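Local coordinates for m3DLH protein (Halieaceae bacterium, PDB 7JKA), which is a dienelactone hydrolase family protein of the alpha/beta-hydrolase fold, probably hydrolysing dienelactones and perhaps phosphotriesters, at residues A[63-66]-A[67-70]; A[119-123]-A[124-128]. All blocks are in the same frame, centred on the assembly; numbering follows the deposited sequence.

Contact 1: A[63-66]-A[67-70]; sequences RRLA and GLGY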
loop_
_atom_site.group_PDB
_atom_site.type_symbol
_atom_site.label_atom_id
_atom_site.label_comp_id
_atom_site.label_asym_id
_atom_site.label_seq_id
_atom_site.Cartn_x
_atom_site.Cartn_y
_atom_site.Cartn_z
ATOM N N ARG A 63 -11.147 2.059 -6.431
ATOM C CA ARG A 63 -12.429 2.674 -6.757
ATOM C C ARG A 63 -12.879 3.627 -5.657
ATOM O O ARG A 63 -13.312 4.745 -5.940
ATOM C CB ARG A 63 -13.477 1.595 -6.995
ATOM C CG ARG A 63 -14.737 2.082 -7.671
ATOM C CD ARG A 63 -15.828 1.029 -7.568
ATOM N NE ARG A 63 -16.214 0.877 -6.167
ATOM C CZ ARG A 63 -16.989 1.729 -5.502
ATOM N NH1 ARG A 63 -17.500 2.792 -6.116
ATOM N NH2 ARG A 63 -17.265 1.509 -4.223
ATOM N N ARG A 64 -12.769 3.206 -4.393
ATOM C CA ARG A 64 -13.190 4.066 -3.288
ATOM C C ARG A 64 -12.362 5.342 -3.241
ATOM O O ARG A 64 -12.894 6.428 -2.983
ATOM C CB ARG A 64 -13.097 3.295 -1.973
ATOM C CG ARG A 64 -14.050 2.107 -1.898
ATOM C CD ARG A 64 -13.882 1.352 -0.562
ATOM N NE ARG A 64 -14.696 0.143 -0.574
ATOM C CZ ARG A 64 -14.717 -0.754 0.405
ATOM N NH1 ARG A 64 -13.960 -0.580 1.484
ATOM N NH2 ARG A 64 -15.482 -1.828 0.295
ATOM N N LEU A 65 -11.060 5.241 -3.543
ATOM C CA LEU A 65 -10.208 6.427 -3.579
ATOM C C LEU A 65 -10.624 7.383 -4.699
ATOM O O LEU A 65 -10.616 8.606 -4.518
ATOM C CB LEU A 65 -8.749 5.998 -3.748
ATOM C CG LEU A 65 -8.162 5.348 -2.478
ATOM C CD1 LEU A 65 -6.895 4.647 -2.886
ATOM C CD2 LEU A 65 -7.862 6.373 -1.387
ATOM N N ALA A 66 -10.968 6.849 -5.870
ATOM C CA ALA A 66 -11.508 7.702 -6.929
ATOM C C ALA A 66 -12.770 8.422 -6.460
ATOM O O ALA A 66 -13.004 9.584 -6.823
ATOM C CB ALA A 66 -11.800 6.864 -8.178
ATOM N N GLY A 67 -13.597 7.753 -5.640
ATOM C CA GLY A 67 -14.784 8.412 -5.117
ATOM C C GLY A 67 -14.483 9.537 -4.149
ATOM O O GLY A 67 -15.353 10.374 -3.901
ATOM N N LEU A 68 -13.262 9.589 -3.628
ATOM C CA LEU A 68 -12.810 10.681 -2.779
ATOM C C LEU A 68 -12.160 11.806 -3.561
ATOM O O LEU A 68 -11.714 12.786 -2.951
ATOM C CB LEU A 68 -11.810 10.152 -1.743
ATOM C CG LEU A 68 -12.412 9.148 -0.763
ATOM C CD1 LEU A 68 -11.322 8.562 0.130
ATOM C CD2 LEU A 68 -13.534 9.805 0.040
ATOM N N GLY A 69 -12.090 11.689 -4.886
ATOM C CA GLY A 69 -11.465 12.702 -5.718
ATOM C C GLY A 69 -10.006 12.454 -6.025
ATOM O O GLY A 69 -9.299 13.394 -6.415
ATOM N N TYR A 70 -9.527 11.231 -5.865
ATOM C CA TYR A 70 -8.143 10.911 -6.188
ATOM C C TYR A 70 -8.081 10.125 -7.498
ATOM O O TYR A 70 -9.091 9.660 -8.014
ATOM C CB TYR A 70 -7.491 10.110 -5.063
ATOM C CG TYR A 70 -7.640 10.743 -3.700
ATOM C CD1 TYR A 70 -7.466 12.109 -3.524
ATOM C CD2 TYR A 70 -7.973 9.978 -2.607
ATOM C CE1 TYR A 70 -7.600 12.680 -2.294
ATOM C CE2 TYR A 70 -8.116 10.544 -1.364
ATOM C CZ TYR A 70 -7.920 11.889 -1.218
ATOM O OH TYR A 70 -8.056 12.481 0.015
#
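Leu65 and Tyr70, five residues apart round the end of helix 56-67, meet obliquely: CD2 of Leu65 lies 3.8 Å from CD2 of the Tyr70 ring. A chi1 of -52° turns that ring away from its own carbonyl and back over Leu65 O, 3.5 Å from ring atom CD2. One side of the ring has the carbonyl of Leu68 over its centre. Leu68 itself touches Leu65 more lightly, its CD1 lying 4.4 Å from CD2 of Leu65, while its CB covers the helix end, 3.4 Å from Leu65 O. The buried Leu65 suits a branched apolar chain, lodged between strand 42-48 and helix 232-250; Leu68 is partly exposed.

The backbone holds this arrangement as a Schellman motif. Tyr70 N donates to Leu65 O at 3.1 Å, and Gly69 N to Ala66 O at 3.0 Å. Leu65 O takes a second bond from Leu68 N, 3.0 Å away, and the two donors arrive from opposite faces of its carbonyl plane. Gly69 has a positive phi (93°), at which a side chain would press on the preceding carbonyl oxygen; glycine avoids that. The methyl of Ala66 points away from 67-70 and rests on His33 of strand 27-35, a place where a small side chain fits; its CA makes a CA-H...O contact of 3.3 Å with Tyr70 O.

The guanidinium groups of Arg63 and Arg64 both find Glu60, in salt bridges with its carboxylate; Arg64 also reaches Glu235. Leu65 rests on Val45 and Val47 of strand 42-48 and on Met242 of helix 232-250, whose Arg243 and Asp247 border Leu68 and Tyr70. Beyond Tyr70 the chain enters strand 71-74, which pairs in parallel with strand 42-48.

Contact 2: A[119-123]-A[124-128]; sequences PEVDA and DRLAA
Asp122 grips the turn that follows it with both carboxylate oxygens. With CG anti to the backbone N (chi1 -179°), the carboxylate swings forward: OD1 accepts from Asp124 N at 2.9 Å, and OD2 accepts from Arg125 NE at 2.8 Å in a salt bridge. Each donor comes from above the carboxylate plane. Aspartate suits this place because its short chain lets one oxygen meet a backbone N-H two residues on, forming an Asx turn, and the other an arginine, whose NH1 is held by the carbonyl of Phe250.

Residues 122-125 make a type I beta turn, closed by Arg125 N to Asp122 O at 3.1 Å; it joins strand 121-122 to strand 126-131 within the alpha/beta-hydrolase sheet. At its exposed corner Asp124 sets its CB 3.4 Å from Asp122 OD1. Its carboxylate, with OD2 3.8 Å from that same Asp122 OD1, brings two like charges close, which Arg125 probably offsets in part. Ala123, the other corner residue, turns its carbonyl inward, O lying 3.4 Å from Leu126 CD1, while Leu126 CD2 meets Val121 CG1 at 3.7 Å. Val116 of helix 101-116 touches both Ala123 and Leu126, and the small methyl of Ala123 fits there.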
loop_
_atom_site.group_PDB
_atom_site.type_symbol
_atom_site.label_atom_id
_atom_site.label_comp_id
_atom_site.label_asym_id
_atom_site.label_seq_id
_atom_site.Cartn_x
_atom_site.Cartn_y
_atom_site.Cartn_z
ATOM N N PRO A 119 -2.255 11.646 -17.099
ATOM C CA PRO A 119 -2.619 13.073 -17.191
ATOM C C PRO A 119 -3.510 13.557 -16.060
ATOM O O PRO A 119 -3.530 14.767 -15.782
ATOM C CB PRO A 119 -3.333 13.179 -18.551
ATOM C CG PRO A 119 -3.708 11.777 -18.928
ATOM C CD PRO A 119 -2.663 10.888 -18.295
ATOM N N GLU A 120 -4.218 12.652 -15.381
ATOM C CA GLU A 120 -5.075 13.016 -14.255
ATOM C C GLU A 120 -4.302 13.454 -13.015
ATOM O O GLU A 120 -4.893 14.074 -12.122
ATOM C CB GLU A 120 -5.953 11.824 -13.887
ATOM C CG GLU A 120 -6.997 11.446 -14.933
ATOM C CD GLU A 120 -6.470 10.582 -16.059
ATOM O OE1 GLU A 120 -5.270 10.232 -16.053
ATOM O OE2 GLU A 120 -7.266 10.292 -16.990
ATOM N N VAL A 121 -3.014 13.128 -12.914
ATOM C CA VAL A 121 -2.357 13.093 -11.608
ATOM C C VAL A 121 -1.504 14.330 -11.379
ATOM O O VAL A 121 -0.685 14.711 -12.228
ATOM C CB VAL A 121 -1.506 11.821 -11.480
ATOM C CG1 VAL A 121 -0.614 11.889 -10.248
ATOM C CG2 VAL A 121 -2.388 10.597 -11.431
ATOM N N ASP A 122 -1.635 14.903 -10.182
ATOM C CA ASP A 122 -0.786 15.988 -9.698
ATOM C C ASP A 122 0.468 15.382 -9.067
ATOM O O ASP A 122 0.395 14.768 -8.002
ATOM C CB ASP A 122 -1.590 16.810 -8.690
ATOM C CG ASP A 122 -0.829 17.989 -8.123
ATOM O OD1 ASP A 122 0.374 18.151 -8.384
ATOM O OD2 ASP A 122 -1.472 18.804 -7.416
ATOM N N ALA A 123 1.628 15.559 -9.724
ATOM C CA ALA A 123 2.868 14.973 -9.227
ATOM C C ALA A 123 3.309 15.551 -7.889
ATOM O O ALA A 123 4.179 14.968 -7.239
ATOM C CB ALA A 123 3.969 15.170 -10.267
ATOM N N ASP A 124 2.750 16.681 -7.465
ATOM C CA ASP A 124 3.116 17.271 -6.188
ATOM C C ASP A 124 2.304 16.716 -5.029
ATOM O O ASP A 124 2.565 17.083 -3.877
ATOM C CB ASP A 124 2.945 18.791 -6.251
ATOM C CG ASP A 124 3.826 19.433 -7.323
ATOM O OD1 ASP A 124 4.969 18.971 -7.506
ATOM O OD2 ASP A 124 3.365 20.384 -7.984
ATOM N N ARG A 125 1.329 15.847 -5.300
ATOM C CA ARG A 125 0.398 15.359 -4.278
ATOM C C ARG A 125 0.224 13.860 -4.477
ATOM O O ARG A 125 -0.697 13.407 -5.163
ATOM C CB ARG A 125 -0.936 16.105 -4.353
ATOM C CG ARG A 125 -0.861 17.560 -3.886
ATOM C CD ARG A 125 -2.254 18.206 -3.765
ATOM N NE ARG A 125 -2.907 18.304 -5.065
ATOM C CZ ARG A 125 -4.211 18.500 -5.234
ATOM N NH1 ARG A 125 -5.003 18.616 -4.174
ATOM N NH2 ARG A 125 -4.714 18.583 -6.459
ATOM N N LEU A 126 1.121 13.084 -3.872
ATOM C CA LEU A 126 1.172 11.652 -4.107
ATOM C C LEU A 126 1.150 10.898 -2.785
ATOM O O LEU A 126 1.743 11.333 -1.789
ATOM C CB LEU A 126 2.434 11.258 -4.892
ATOM C CG LEU A 126 2.587 11.926 -6.246
ATOM C CD1 LEU A 126 3.935 11.623 -6.844
ATOM C CD2 LEU A 126 1.499 11.451 -7.210
ATOM N N ALA A 127 0.489 9.751 -2.797
ATOM C CA ALA A 127 0.518 8.857 -1.647
ATOM C C ALA A 127 0.648 7.420 -2.112
ATOM O O ALA A 127 0.383 7.081 -3.267
ATOM C CB ALA A 127 -0.741 9.011 -0.780
ATOM N N ALA A 128 1.022 6.560 -1.166
ATOM C CA ALA A 128 0.969 5.126 -1.387
ATOM C C ALA A 128 0.280 4.473 -0.212
ATOM O O ALA A 128 0.569 4.811 0.936
ATOM C CB ALA A 128 2.378 4.512 -1.550
#

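In the fold
Contact 1 and contact 2 lie in series along the chain, their centres about 13 Å apart and their nearest atoms about 7 Å apart, without touching. Strand 42-48 lies between the two in the sheet, pairing with strand 71-74, which follows contact 1, and with strands 121-122 and 126-131 of contact 2. Helix 232-250 is a second shared neighbour, meeting residues of both contacts. Strand 126-131 runs on toward Cys132, which probably sits in the nucleophile elbow of this hydrolase family, so contact 2 begins the strand that leads to the probable nucleophile, in the turn before helix 133-143.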